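PDB 6WIN: type 6 secretion amidase effector 2 from Salmonella typhi, which probably acts as an antibacterial toxin of the type VI secretion system, an amidase that cleaves peptide bonds in the peptidoglycan of rival bacteria. Local coordinates for residues 2-6 against 30-34; 55-60 against 128-132; 72-76 against 87-91; 103-108 against 121-127. All coordinates share one frame; numbering follows the deposited sequence.

Interaction 1 (2-6 against 30-34); sequences PYVYA and YIRVG
Y3 and Y5, two residues apart near the N-terminus, lean against the chain that leaves helix 23-30. The Y3 ring runs past I31 and over V33. Its CB carries the ring toward the turn with CG anti to the carbonyl carbon (chi1 -63°). From there Y3 CG lies 3.8 Å from V33 CG1. That methyl sits over the centre of one ring face, 3.7 Å from the Y3 ring centroid, in a CH-pi contact. Further out, Y3 CD1 meets I31 CG2 at 3.5 Å, where the two side chains run antiparallel past one another. CE1 and CZ come up to the carbonyl oxygen of R32. At the tip, Y3 OH is 2.6 Å from a water, and this water donates a hydrogen bond to V33 O. R32 is the centre of an inverse gamma turn, closed by V33 N bonding to I31 O at 2.8 Å. Y5 packs its CB and the near part of its ring on I31 CD1. Y5 CE2, CZ and OH meet Y30 CD1, OH at 3.6 Å, and Y30 CB lies over one face of the Y5 ring near its rim. The planes are 25° apart and offset, with little overlap. At this surface site, backbone bonds from Y3 to V56 and from Y5 to G54 tie the N-terminal segment to strand 56-59 and the loop before it, while V33 rests on I27 and Q28 of helix 23-30.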
loop_
_atom_site.group_PDB
_atom_site.type_symbol
_atom_site.label_atom_id
_atom_site.label_comp_id
_atom_site.label_asym_id
_atom_site.label_seq_id
_atom_site.Cartn_x
_atom_site.Cartn_y
_atom_site.Cartn_z
ATOM N N PRO A 2 -8.160 -5.669 -7.854
ATOM C CA PRO A 2 -8.119 -7.109 -8.092
ATOM C C PRO A 2 -7.910 -7.872 -6.805
ATOM O O PRO A 2 -8.206 -9.059 -6.803
ATOM C CB PRO A 2 -6.932 -7.277 -9.035
ATOM C CG PRO A 2 -5.995 -6.367 -8.454
ATOM C CD PRO A 2 -6.802 -5.127 -7.977
ATOM N N TYR A 3 -7.409 -7.247 -5.731
ATOM C CA TYR A 3 -7.405 -7.865 -4.404
ATOM C C TYR A 3 -8.144 -6.956 -3.428
ATOM O O TYR A 3 -7.805 -5.774 -3.289
ATOM C CB TYR A 3 -5.985 -8.140 -3.885
ATOM C CG TYR A 3 -5.153 -9.113 -4.697
ATOM C CD1 TYR A 3 -5.358 -10.489 -4.602
ATOM C CD2 TYR A 3 -4.152 -8.658 -5.551
ATOM C CE1 TYR A 3 -4.582 -11.382 -5.329
ATOM C CE2 TYR A 3 -3.373 -9.537 -6.286
ATOM C CZ TYR A 3 -3.595 -10.902 -6.175
ATOM O OH TYR A 3 -2.818 -11.784 -6.894
ATOM N N VAL A 4 -9.152 -7.515 -2.757
ATOM C CA VAL A 4 -10.011 -6.795 -1.822
ATOM C C VAL A 4 -10.283 -7.734 -0.646
ATOM O O VAL A 4 -11.001 -8.731 -0.799
ATOM C CB VAL A 4 -11.334 -6.344 -2.469
ATOM C CG1 VAL A 4 -12.223 -5.616 -1.446
ATOM C CG2 VAL A 4 -11.076 -5.458 -3.706
ATOM N N TYR A 5 -9.701 -7.432 0.520
ATOM C CA TYR A 5 -9.977 -8.183 1.745
ATOM C C TYR A 5 -11.142 -7.511 2.454
ATOM O O TYR A 5 -10.987 -6.429 3.033
ATOM C CB TYR A 5 -8.748 -8.254 2.649
ATOM C CG TYR A 5 -8.931 -9.120 3.887
ATOM C CD1 TYR A 5 -9.694 -10.287 3.844
ATOM C CD2 TYR A 5 -8.334 -8.773 5.100
ATOM C CE1 TYR A 5 -9.861 -11.084 4.969
ATOM C CE2 TYR A 5 -8.496 -9.572 6.244
ATOM C CZ TYR A 5 -9.261 -10.726 6.165
ATOM O OH TYR A 5 -9.438 -11.519 7.274
ATOM N N ALA A 6 -12.311 -8.149 2.398
ATOM C CA ALA A 6 -13.534 -7.576 2.945
ATOM C C ALA A 6 -13.487 -7.415 4.460
ATOM O O ALA A 6 -14.354 -6.742 5.028
ATOM C CB ALA A 6 -14.729 -8.453 2.559
ATOM N N TYR A 30 -2.990 -12.852 4.735
ATOM C CA TYR A 30 -4.421 -13.002 4.510
ATOM C C TYR A 30 -4.808 -13.258 3.057
ATOM O O TYR A 30 -5.846 -13.883 2.817
ATOM C CB TYR A 30 -5.164 -11.769 5.021
ATOM C CG TYR A 30 -5.078 -11.640 6.529
ATOM C CD1 TYR A 30 -5.971 -12.311 7.358
ATOM C CD2 TYR A 30 -4.078 -10.882 7.120
ATOM C CE1 TYR A 30 -5.878 -12.205 8.738
ATOM C CE2 TYR A 30 -3.982 -10.763 8.478
ATOM C CZ TYR A 30 -4.876 -11.434 9.288
ATOM O OH TYR A 30 -4.765 -11.311 10.649
ATOM N N ILE A 31 -4.020 -12.785 2.088
ATOM C CA ILE A 31 -4.367 -12.836 0.663
ATOM C C ILE A 31 -3.148 -13.292 -0.123
ATOM O O ILE A 31 -2.046 -12.782 0.094
ATOM C CB ILE A 31 -4.818 -11.459 0.121
ATOM C CG1 ILE A 31 -5.708 -10.724 1.122
ATOM C CG2 ILE A 31 -5.492 -11.605 -1.252
ATOM C CD1 ILE A 31 -7.081 -11.306 1.252
ATOM N N ARG A 32 -3.341 -14.219 -1.070
ATOM C CA ARG A 32 -2.231 -14.660 -1.919
ATOM C C ARG A 32 -1.967 -13.611 -2.998
ATOM O O ARG A 32 -2.321 -13.764 -4.169
ATOM C CB ARG A 32 -2.507 -16.023 -2.542
ATOM C CG ARG A 32 -1.288 -16.563 -3.311
ATOM C CD ARG A 32 -1.248 -18.080 -3.380
ATOM N NE ARG A 32 -1.602 -18.701 -2.105
ATOM C CZ ARG A 32 -1.749 -20.014 -1.940
ATOM N NH1 ARG A 32 -1.571 -20.828 -2.975
ATOM N NH2 ARG A 32 -2.084 -20.514 -0.752
ATOM N N VAL A 33 -1.307 -12.521 -2.598
ATOM C CA VAL A 33 -0.914 -11.503 -3.571
ATOM C C VAL A 33 0.419 -11.805 -4.242
ATOM O O VAL A 33 0.802 -11.099 -5.186
ATOM C CB VAL A 33 -0.862 -10.120 -2.897
ATOM C CG1 VAL A 33 -2.244 -9.746 -2.408
ATOM C CG2 VAL A 33 0.129 -10.149 -1.738
ATOM N N GLY A 34 1.137 -12.830 -3.795
ATOM C CA GLY A 34 2.430 -13.110 -4.374
ATOM C C GLY A 34 3.504 -12.143 -3.904
ATOM O O GLY A 34 3.311 -11.311 -3.022
HETATM O O HOH W 1 -0.507 -10.807 -7.506
#

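Interaction 2 (55-60 against 128-132); sequences TVIATF and AYFIV
Two neighbouring antiparallel strands, 56-59 and 129-133, meet here in the six-stranded sheet of the amidase. Four backbone bonds join V56 to V132, A58 to F130 in both directions, and F60 to A128. The shortest is F130 N to A58 O at 2.8 Å. The V132 N to V56 O bond is almost straight, 177° at the hydrogen. A water lies within hydrogen-bonding distance of V56 O and V132 O. At the non-hydrogen-bonded pair T59 and Y129, the side chains project together from the same face of the sheet. T59 CG2 is anti to the carbonyl carbon, which puts it over one face of the Y129 ring, toward the rim, 3.6 Å from Y129 CZ. T59 OG1 accepts from H73 N, and Y129 OH bonds with S123 O. V132 CG2 touches both V56 CG1 and A58 CB, each at 3.7 Å. The edge of the F60 ring meets F130 O and V132 CG2, and its CD2 touches F130 CB. The chemistry is thus backbone polar pairing wrapped in apolar side chains. The threonine and tyrosine hydroxyls, buried here, find their partners outside the two strands.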
loop_
_atom_site.group_PDB
_atom_site.type_symbol
_atom_site.label_atom_id
_atom_site.label_comp_id
_atom_site.label_asym_id
_atom_site.label_seq_id
_atom_site.Cartn_x
_atom_site.Cartn_y
_atom_site.Cartn_z
ATOM N N THR A 55 -9.198 -2.825 -0.453
ATOM C CA THR A 55 -8.365 -3.006 -1.633
ATOM C C THR A 55 -6.894 -3.017 -1.238
ATOM O O THR A 55 -6.452 -2.193 -0.430
ATOM C CB THR A 55 -8.627 -1.891 -2.648
ATOM O OG1 THR A 55 -10.018 -1.875 -2.995
ATOM C CG2 THR A 55 -7.794 -2.115 -3.889
ATOM N N VAL A 56 -6.137 -3.965 -1.796
ATOM C CA VAL A 56 -4.700 -3.987 -1.562
ATOM C C VAL A 56 -4.044 -2.885 -2.381
ATOM O O VAL A 56 -4.231 -2.812 -3.602
ATOM C CB VAL A 56 -4.113 -5.355 -1.921
ATOM C CG1 VAL A 56 -2.604 -5.295 -1.845
ATOM C CG2 VAL A 56 -4.694 -6.464 -1.003
ATOM N N ILE A 57 -3.265 -2.022 -1.714
ATOM C CA ILE A 57 -2.587 -0.908 -2.359
ATOM C C ILE A 57 -1.112 -0.911 -1.969
ATOM O O ILE A 57 -0.697 -1.570 -1.015
ATOM C CB ILE A 57 -3.256 0.436 -2.007
ATOM C CG1 ILE A 57 -3.130 0.728 -0.501
ATOM C CG2 ILE A 57 -4.728 0.390 -2.407
ATOM C CD1 ILE A 57 -3.681 2.108 -0.096
ATOM N N ALA A 58 -0.310 -0.164 -2.727
ATOM C CA ALA A 58 1.129 -0.145 -2.493
ATOM C C ALA A 58 1.748 1.082 -3.149
ATOM O O ALA A 58 1.161 1.694 -4.039
ATOM C CB ALA A 58 1.801 -1.410 -3.037
ATOM N N THR A 59 2.953 1.420 -2.698
ATOM C CA THR A 59 3.791 2.395 -3.386
ATOM C C THR A 59 4.301 1.810 -4.701
ATOM O O THR A 59 4.845 0.704 -4.723
ATOM C CB THR A 59 4.986 2.767 -2.511
ATOM O OG1 THR A 59 5.739 1.574 -2.237
ATOM C CG2 THR A 59 4.539 3.403 -1.184
ATOM N N PHE A 60 4.156 2.559 -5.794
ATOM C CA PHE A 60 4.619 2.115 -7.106
ATOM C C PHE A 60 5.438 3.198 -7.790
ATOM O O PHE A 60 5.090 4.380 -7.738
ATOM C CB PHE A 60 3.457 1.745 -8.034
ATOM C CG PHE A 60 2.895 0.380 -7.795
ATOM C CD1 PHE A 60 3.415 -0.727 -8.457
ATOM C CD2 PHE A 60 1.826 0.202 -6.934
ATOM C CE1 PHE A 60 2.890 -1.980 -8.258
ATOM C CE2 PHE A 60 1.297 -1.049 -6.728
ATOM C CZ PHE A 60 1.833 -2.147 -7.400
ATOM N N ALA A 128 1.709 8.377 -3.745
ATOM C CA ALA A 128 2.543 7.268 -4.183
ATOM C C ALA A 128 1.797 5.938 -4.235
ATOM O O ALA A 128 2.365 4.942 -4.700
ATOM C CB ALA A 128 3.758 7.134 -3.261
ATOM N N TYR A 129 0.542 5.894 -3.808
ATOM C CA TYR A 129 -0.157 4.632 -3.620
ATOM C C TYR A 129 -1.063 4.322 -4.800
ATOM O O TYR A 129 -1.844 5.171 -5.242
ATOM C CB TYR A 129 -0.955 4.642 -2.317
ATOM C CG TYR A 129 -0.034 4.460 -1.145
ATOM C CD1 TYR A 129 0.609 5.558 -0.555
ATOM C CD2 TYR A 129 0.239 3.189 -0.654
ATOM C CE1 TYR A 129 1.485 5.387 0.499
ATOM C CE2 TYR A 129 1.103 3.001 0.403
ATOM C CZ TYR A 129 1.723 4.100 0.980
ATOM O OH TYR A 129 2.590 3.886 2.020
ATOM N N PHE A 130 -0.966 3.090 -5.286
ATOM C CA PHE A 130 -1.745 2.624 -6.415
ATOM C C PHE A 130 -2.274 1.236 -6.090
ATOM O O PHE A 130 -1.678 0.504 -5.303
ATOM C CB PHE A 130 -0.895 2.592 -7.706
ATOM C CG PHE A 130 -0.449 3.961 -8.173
ATOM C CD1 PHE A 130 -1.069 4.572 -9.248
ATOM C CD2 PHE A 130 0.587 4.630 -7.540
ATOM C CE1 PHE A 130 -0.674 5.845 -9.673
ATOM C CE2 PHE A 130 0.994 5.892 -7.966
ATOM C CZ PHE A 130 0.361 6.495 -9.026
ATOM N N ILE A 131 -3.401 0.884 -6.708
ATOM C CA ILE A 131 -3.946 -0.454 -6.549
ATOM C C ILE A 131 -2.965 -1.484 -7.096
ATOM O O ILE A 131 -2.369 -1.302 -8.170
ATOM C CB ILE A 131 -5.314 -0.540 -7.242
ATOM C CG1 ILE A 131 -6.294 0.447 -6.594
ATOM C CG2 ILE A 131 -5.853 -1.952 -7.182
ATOM C CD1 ILE A 131 -7.693 0.435 -7.195
ATOM N N VAL A 132 -2.787 -2.573 -6.345
ATOM C CA VAL A 132 -1.899 -3.661 -6.751
ATOM C C VAL A 132 -2.604 -4.480 -7.824
ATOM O O VAL A 132 -3.684 -5.013 -7.583
ATOM C CB VAL A 132 -1.526 -4.549 -5.552
ATOM C CG1 VAL A 132 -0.904 -5.845 -6.045
ATOM C CG2 VAL A 132 -0.571 -3.826 -4.615
HETATM O O HOH W 2 -5.226 -4.953 -5.267
#

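Interaction 3 (72-76 against 87-91); sequences NHAAF and VMDQW
H73 and D89 form a His-carboxylate pair beside the open end of the β hairpin made by strands 74-81 and 84-89. H73 NE2 donates to D89 OD2 at 2.7 Å, with 152° at the hydrogen. The oxygen is met on the anti side, somewhat out of the carboxylate plane, and it lies a little off the histidine ring plane. The ring and carboxylate planes stand 79° apart. D89 chi1 is 59°, with CG between the backbone N and the carbonyl carbon, which turns the carboxylate toward the histidine. OD2 also takes a salt bridge from R103 NE, and OD1 pairs with K97 NZ. C23 touches H73, so a cysteine, a histidine and an aspartate lie close together, an arrangement consistent with a cysteine amidase. Deeper in the hairpin, F76 and M88 are a hydrogen-bonded antiparallel pair. F76 N donates to M88 O at 2.9 Å, and M88 N returns the bond to F76 O at 2.8 Å. A75 CB packs against V87 CB at 3.7 Å and also touches D89 CB. Q90 NE2 is satisfied by the carbonyls of Q22 and V17. Where the strands part, a water bridges them, donating to A74 O at 2.8 Å and accepting from Q90 N at 3.2 Å.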
loop_
_atom_site.group_PDB
_atom_site.type_symbol
_atom_site.label_atom_id
_atom_site.label_comp_id
_atom_site.label_asym_id
_atom_site.label_seq_id
_atom_site.Cartn_x
_atom_site.Cartn_y
_atom_site.Cartn_z
ATOM N N ASN A 72 9.459 1.903 0.175
ATOM C CA ASN A 72 8.405 1.043 -0.347
ATOM C C ASN A 72 7.487 0.600 0.788
ATOM O O ASN A 72 7.912 0.450 1.936
ATOM C CB ASN A 72 8.986 -0.169 -1.096
ATOM C CG ASN A 72 9.871 -1.060 -0.225
ATOM O OD1 ASN A 72 9.410 -1.695 0.722
ATOM N ND2 ASN A 72 11.146 -1.128 -0.569
ATOM N N HIS A 73 6.204 0.434 0.467
ATOM C CA HIS A 73 5.214 0.119 1.489
ATOM C C HIS A 73 3.988 -0.475 0.812
ATOM O O HIS A 73 3.702 -0.181 -0.348
ATOM C CB HIS A 73 4.839 1.364 2.311
ATOM C CG HIS A 73 4.055 1.069 3.557
ATOM N ND1 HIS A 73 4.556 0.305 4.591
ATOM C CD2 HIS A 73 2.806 1.431 3.931
ATOM C CE1 HIS A 73 3.642 0.197 5.539
ATOM N NE2 HIS A 73 2.572 0.878 5.168
ATOM N N ALA A 74 3.284 -1.331 1.547
ATOM C CA ALA A 74 2.042 -1.934 1.087
ATOM C C ALA A 74 1.042 -1.892 2.230
ATOM O O ALA A 74 1.430 -1.849 3.401
ATOM C CB ALA A 74 2.250 -3.378 0.599
ATOM N N ALA A 75 -0.246 -1.890 1.893
ATOM C CA ALA A 75 -1.264 -1.723 2.925
ATOM C C ALA A 75 -2.629 -2.095 2.364
ATOM O O ALA A 75 -2.789 -2.325 1.164
ATOM C CB ALA A 75 -1.273 -0.283 3.465
ATOM N N PHE A 76 -3.617 -2.157 3.258
ATOM C CA PHE A 76 -5.019 -2.260 2.872
ATOM C C PHE A 76 -5.649 -0.873 2.907
ATOM O O PHE A 76 -5.534 -0.162 3.909
ATOM C CB PHE A 76 -5.812 -3.185 3.801
ATOM C CG PHE A 76 -5.360 -4.623 3.802
ATOM C CD1 PHE A 76 -5.719 -5.486 2.768
ATOM C CD2 PHE A 76 -4.612 -5.122 4.852
ATOM C CE1 PHE A 76 -5.333 -6.814 2.784
ATOM C CE2 PHE A 76 -4.218 -6.453 4.877
ATOM C CZ PHE A 76 -4.577 -7.298 3.829
ATOM N N VAL A 87 -5.153 3.892 5.857
ATOM C CA VAL A 87 -4.781 2.530 5.487
ATOM C C VAL A 87 -4.676 1.666 6.741
ATOM O O VAL A 87 -4.583 2.161 7.863
ATOM C CB VAL A 87 -3.452 2.467 4.696
ATOM C CG1 VAL A 87 -3.468 3.438 3.508
ATOM C CG2 VAL A 87 -2.262 2.737 5.617
HETATM N N MSE A 88 -4.689 0.353 6.528
HETATM C CA MSE A 88 -4.381 -0.646 7.551
HETATM C C MSE A 88 -3.058 -1.343 7.205
HETATM O O MSE A 88 -2.918 -1.910 6.101
HETATM C CB MSE A 88 -5.537 -1.654 7.647
HETATM C CG MSE A 88 -5.427 -2.703 8.753
HETATM SE SE MSE A 88 -5.787 -1.907 10.497
HETATM C CE MSE A 88 -7.798 -1.598 10.375
ATOM N N ASP A 89 -2.069 -1.287 8.100
ATOM C CA ASP A 89 -0.754 -1.808 7.746
ATOM C C ASP A 89 -0.004 -2.307 8.977
ATOM O O ASP A 89 -0.535 -2.366 10.090
ATOM C CB ASP A 89 0.068 -0.762 6.966
ATOM C CG ASP A 89 0.293 0.549 7.732
ATOM O OD1 ASP A 89 -0.085 0.663 8.915
ATOM O OD2 ASP A 89 0.873 1.479 7.122
ATOM N N GLN A 90 1.241 -2.709 8.744
ATOM C CA GLN A 90 2.173 -3.074 9.796
ATOM C C GLN A 90 3.575 -2.828 9.260
ATOM O O GLN A 90 3.773 -2.643 8.058
ATOM C CB GLN A 90 2.012 -4.545 10.221
ATOM C CG GLN A 90 2.794 -5.511 9.325
ATOM C CD GLN A 90 2.657 -6.973 9.726
ATOM O OE1 GLN A 90 1.905 -7.318 10.639
ATOM N NE2 GLN A 90 3.388 -7.844 9.034
ATOM N N TRP A 91 4.553 -2.826 10.162
ATOM C CA TRP A 91 5.958 -2.941 9.780
ATOM C C TRP A 91 6.740 -3.412 11.005
ATOM O O TRP A 91 6.169 -3.675 12.070
ATOM C CB TRP A 91 6.510 -1.643 9.166
ATOM C CG TRP A 91 6.461 -0.384 10.011
ATOM C CD1 TRP A 91 7.439 0.080 10.846
ATOM C CD2 TRP A 91 5.398 0.582 10.063
ATOM N NE1 TRP A 91 7.044 1.267 11.429
ATOM C CE2 TRP A 91 5.796 1.595 10.965
ATOM C CE3 TRP A 91 4.149 0.689 9.438
ATOM C CZ2 TRP A 91 4.987 2.702 11.260
ATOM C CZ3 TRP A 91 3.344 1.793 9.737
ATOM C CH2 TRP A 91 3.770 2.783 10.638
HETATM O O HOH W 3 0.936 -3.504 5.629
#

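Interaction 4 (103-108 against 121-127); sequences RYIRKL and RMSNNAE
L108 has the largest buried share where the end of strand 101-106 closes on the 121-127 loop, and A126, I105 and N124 follow about equally. L108 lies across the R121 guanidinium, with CD1 over the centre of one face. The same CD1 reaches N124 O and N125 ND2, both at 3.9 Å. N125 ND2 itself bonds to I120 O and G111 O. A126 N donates to R106 O at 2.9 Å, from above the carbonyl plane, and A126 CB lies 3.4 Å from that oxygen. I105 sends CG2, anti to the backbone N, onto the peptide links of the loop, 3.5 Å from A126 N. Its CD1 turns toward S123 O. R103 NH1 donates to N124 OD1 at 2.7 Å, nearly in line with the C=O, while NH2 donates to S123 O from above the carbonyl plane; the guanidinium and the amide are almost perpendicular. At the far end K107 NZ makes a salt bridge of 2.6 Å with E127 OE1, met from above the carboxylate plane, and also bonds to L108 O. N125 OD1 accepts from E127 N in an Asx turn, and a water joins this oxygen to L108 N and E127 OE1. The loop leads on to strand 129-133, whose Y129 touches R103 and I105. Strand 101-106, at the edge of the sheet, is bonded to strand 84-89, R103 to V87 and I105 to I85.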
loop_
_atom_site.group_PDB
_atom_site.type_symbol
_atom_site.label_atom_id
_atom_site.label_comp_id
_atom_site.label_asym_id
_atom_site.label_seq_id
_atom_site.Cartn_x
_atom_site.Cartn_y
_atom_site.Cartn_z
ATOM N N ARG A 103 -3.563 4.059 10.060
ATOM C CA ARG A 103 -2.857 5.329 10.093
ATOM C C ARG A 103 -3.265 6.174 8.890
ATOM O O ARG A 103 -3.752 5.667 7.875
ATOM C CB ARG A 103 -1.334 5.139 10.139
ATOM C CG ARG A 103 -0.709 4.620 8.840
ATOM C CD ARG A 103 0.812 4.599 8.952
ATOM N NE ARG A 103 1.445 4.070 7.747
ATOM C CZ ARG A 103 2.233 4.770 6.936
ATOM N NH1 ARG A 103 2.496 6.044 7.195
ATOM N NH2 ARG A 103 2.766 4.185 5.865
ATOM N N TYR A 104 -3.059 7.482 9.034
ATOM C CA TYR A 104 -3.451 8.484 8.055
ATOM C C TYR A 104 -2.227 8.853 7.237
ATOM O O TYR A 104 -1.211 9.280 7.800
ATOM C CB TYR A 104 -3.997 9.722 8.758
ATOM C CG TYR A 104 -4.671 10.780 7.901
ATOM C CD1 TYR A 104 -5.778 10.472 7.135
ATOM C CD2 TYR A 104 -4.248 12.105 7.941
ATOM C CE1 TYR A 104 -6.419 11.434 6.388
ATOM C CE2 TYR A 104 -4.891 13.087 7.202
ATOM C CZ TYR A 104 -5.976 12.740 6.434
ATOM O OH TYR A 104 -6.631 13.681 5.701
ATOM N N ILE A 105 -2.325 8.679 5.920
ATOM C CA ILE A 105 -1.273 9.036 4.981
ATOM C C ILE A 105 -1.755 10.261 4.217
ATOM O O ILE A 105 -2.767 10.197 3.509
ATOM C CB ILE A 105 -0.943 7.869 4.038
ATOM C CG1 ILE A 105 -0.620 6.609 4.853
ATOM C CG2 ILE A 105 0.195 8.237 3.089
ATOM C CD1 ILE A 105 -0.056 5.451 4.017
ATOM N N ARG A 106 -1.055 11.380 4.386
ATOM C CA ARG A 106 -1.489 12.651 3.829
ATOM C C ARG A 106 -1.050 12.841 2.381
ATOM O O ARG A 106 -0.008 12.345 1.945
ATOM C CB ARG A 106 -0.946 13.809 4.655
ATOM C CG ARG A 106 -1.085 13.608 6.140
ATOM C CD ARG A 106 -1.359 14.911 6.810
ATOM N NE ARG A 106 -0.520 16.006 6.302
ATOM C CZ ARG A 106 0.807 16.050 6.400
ATOM N NH1 ARG A 106 1.470 17.092 5.908
ATOM N NH2 ARG A 106 1.469 15.059 6.994
ATOM N N LYS A 107 -1.870 13.579 1.643
ATOM C CA LYS A 107 -1.410 14.235 0.432
ATOM C C LYS A 107 -0.533 15.412 0.842
ATOM O O LYS A 107 -0.981 16.313 1.560
ATOM C CB LYS A 107 -2.594 14.693 -0.413
ATOM C CG LYS A 107 -2.204 15.174 -1.816
ATOM C CD LYS A 107 -2.438 16.664 -1.961
ATOM C CE LYS A 107 -2.051 17.155 -3.362
ATOM N NZ LYS A 107 -0.560 17.132 -3.567
ATOM N N LEU A 108 0.729 15.365 0.450
ATOM C CA LEU A 108 1.706 16.364 0.845
ATOM C C LEU A 108 1.652 17.561 -0.102
ATOM O O LEU A 108 1.234 17.449 -1.256
ATOM C CB LEU A 108 3.106 15.744 0.844
ATOM C CG LEU A 108 3.191 14.437 1.630
ATOM C CD1 LEU A 108 4.597 13.864 1.586
ATOM C CD2 LEU A 108 2.745 14.684 3.065
ATOM N N ARG A 121 9.163 11.469 0.559
ATOM C CA ARG A 121 8.640 10.758 1.737
ATOM C C ARG A 121 7.628 9.679 1.345
ATOM O O ARG A 121 6.502 9.621 1.847
ATOM C CB ARG A 121 8.044 11.744 2.745
ATOM C CG ARG A 121 9.056 12.768 3.244
ATOM C CD ARG A 121 8.414 14.119 3.538
ATOM N NE ARG A 121 7.383 14.002 4.563
ATOM C CZ ARG A 121 6.589 14.993 4.956
ATOM N NH1 ARG A 121 5.670 14.767 5.891
ATOM N NH2 ARG A 121 6.711 16.204 4.422
HETATM N N MSE A 122 8.061 8.797 0.449
HETATM C CA MSE A 122 7.152 8.006 -0.384
HETATM C C MSE A 122 6.106 7.210 0.410
HETATM O O MSE A 122 4.910 7.313 0.131
HETATM C CB MSE A 122 7.980 7.082 -1.285
HETATM C CG MSE A 122 7.321 6.775 -2.601
HETATM SE SE MSE A 122 8.134 5.308 -3.553
HETATM C CE MSE A 122 9.427 6.522 -4.483
ATOM N N SER A 123 6.551 6.452 1.417
ATOM C CA SER A 123 5.627 5.648 2.219
ATOM C C SER A 123 4.624 6.499 2.994
ATOM O O SER A 123 3.568 5.988 3.396
ATOM C CB SER A 123 6.421 4.775 3.187
ATOM O OG SER A 123 7.054 5.581 4.157
ATOM N N ASN A 124 4.935 7.776 3.222
ATOM C CA ASN A 124 4.045 8.716 3.899
ATOM C C ASN A 124 3.440 9.727 2.926
ATOM O O ASN A 124 3.018 10.816 3.337
ATOM C CB ASN A 124 4.797 9.433 5.025
ATOM C CG ASN A 124 5.352 8.464 6.052
ATOM O OD1 ASN A 124 4.675 7.527 6.450
ATOM N ND2 ASN A 124 6.594 8.669 6.464
ATOM N N ASN A 125 3.373 9.364 1.642
ATOM C CA ASN A 125 2.899 10.212 0.551
ATOM C C ASN A 125 1.676 9.548 -0.068
ATOM O O ASN A 125 1.811 8.549 -0.784
ATOM C CB ASN A 125 4.006 10.396 -0.494
ATOM C CG ASN A 125 3.698 11.476 -1.503
ATOM O OD1 ASN A 125 2.546 11.692 -1.881
ATOM N ND2 ASN A 125 4.741 12.178 -1.942
ATOM N N ALA A 126 0.491 10.120 0.170
ATOM C CA ALA A 126 -0.743 9.525 -0.338
ATOM C C ALA A 126 -0.741 9.357 -1.852
ATOM O O ALA A 126 -1.451 8.489 -2.370
ATOM C CB ALA A 126 -1.951 10.366 0.064
ATOM N N GLU A 127 0.006 10.192 -2.580
ATOM C CA GLU A 127 0.017 10.135 -4.040
ATOM C C GLU A 127 0.885 9.006 -4.587
ATOM O O GLU A 127 0.790 8.695 -5.781
ATOM C CB GLU A 127 0.489 11.483 -4.608
ATOM C CG GLU A 127 -0.485 12.638 -4.336
ATOM C CD GLU A 127 -0.089 13.922 -5.048
ATOM O OE1 GLU A 127 0.441 14.826 -4.376
ATOM O OE2 GLU A 127 -0.302 14.019 -6.277
HETATM O O HOH W 4 1.664 11.250 5.532
HETATM O O HOH W 5 1.336 13.882 -1.783
#

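In the fold
Interactions 2 and 3 are buried near the middle of the chain, and strands 56-59 and 74-81 join them side by side in one sheet. Interaction 1 is a surface contact and interaction 4 is partly buried; they lie on opposite sides of the chain's centre, about 22 Å apart between centres. Interaction 2 rests on regular strand pairing, interaction 3 adds a charged cluster, and interaction 4 holds a loop by side-chain bonds and a salt bridge. Interaction 1 has no clear direct hydrogen bond and relies on aromatic and apolar packing. R103 links interactions 3 and 4 through D89, and Y129 links 2 and 4 through S123.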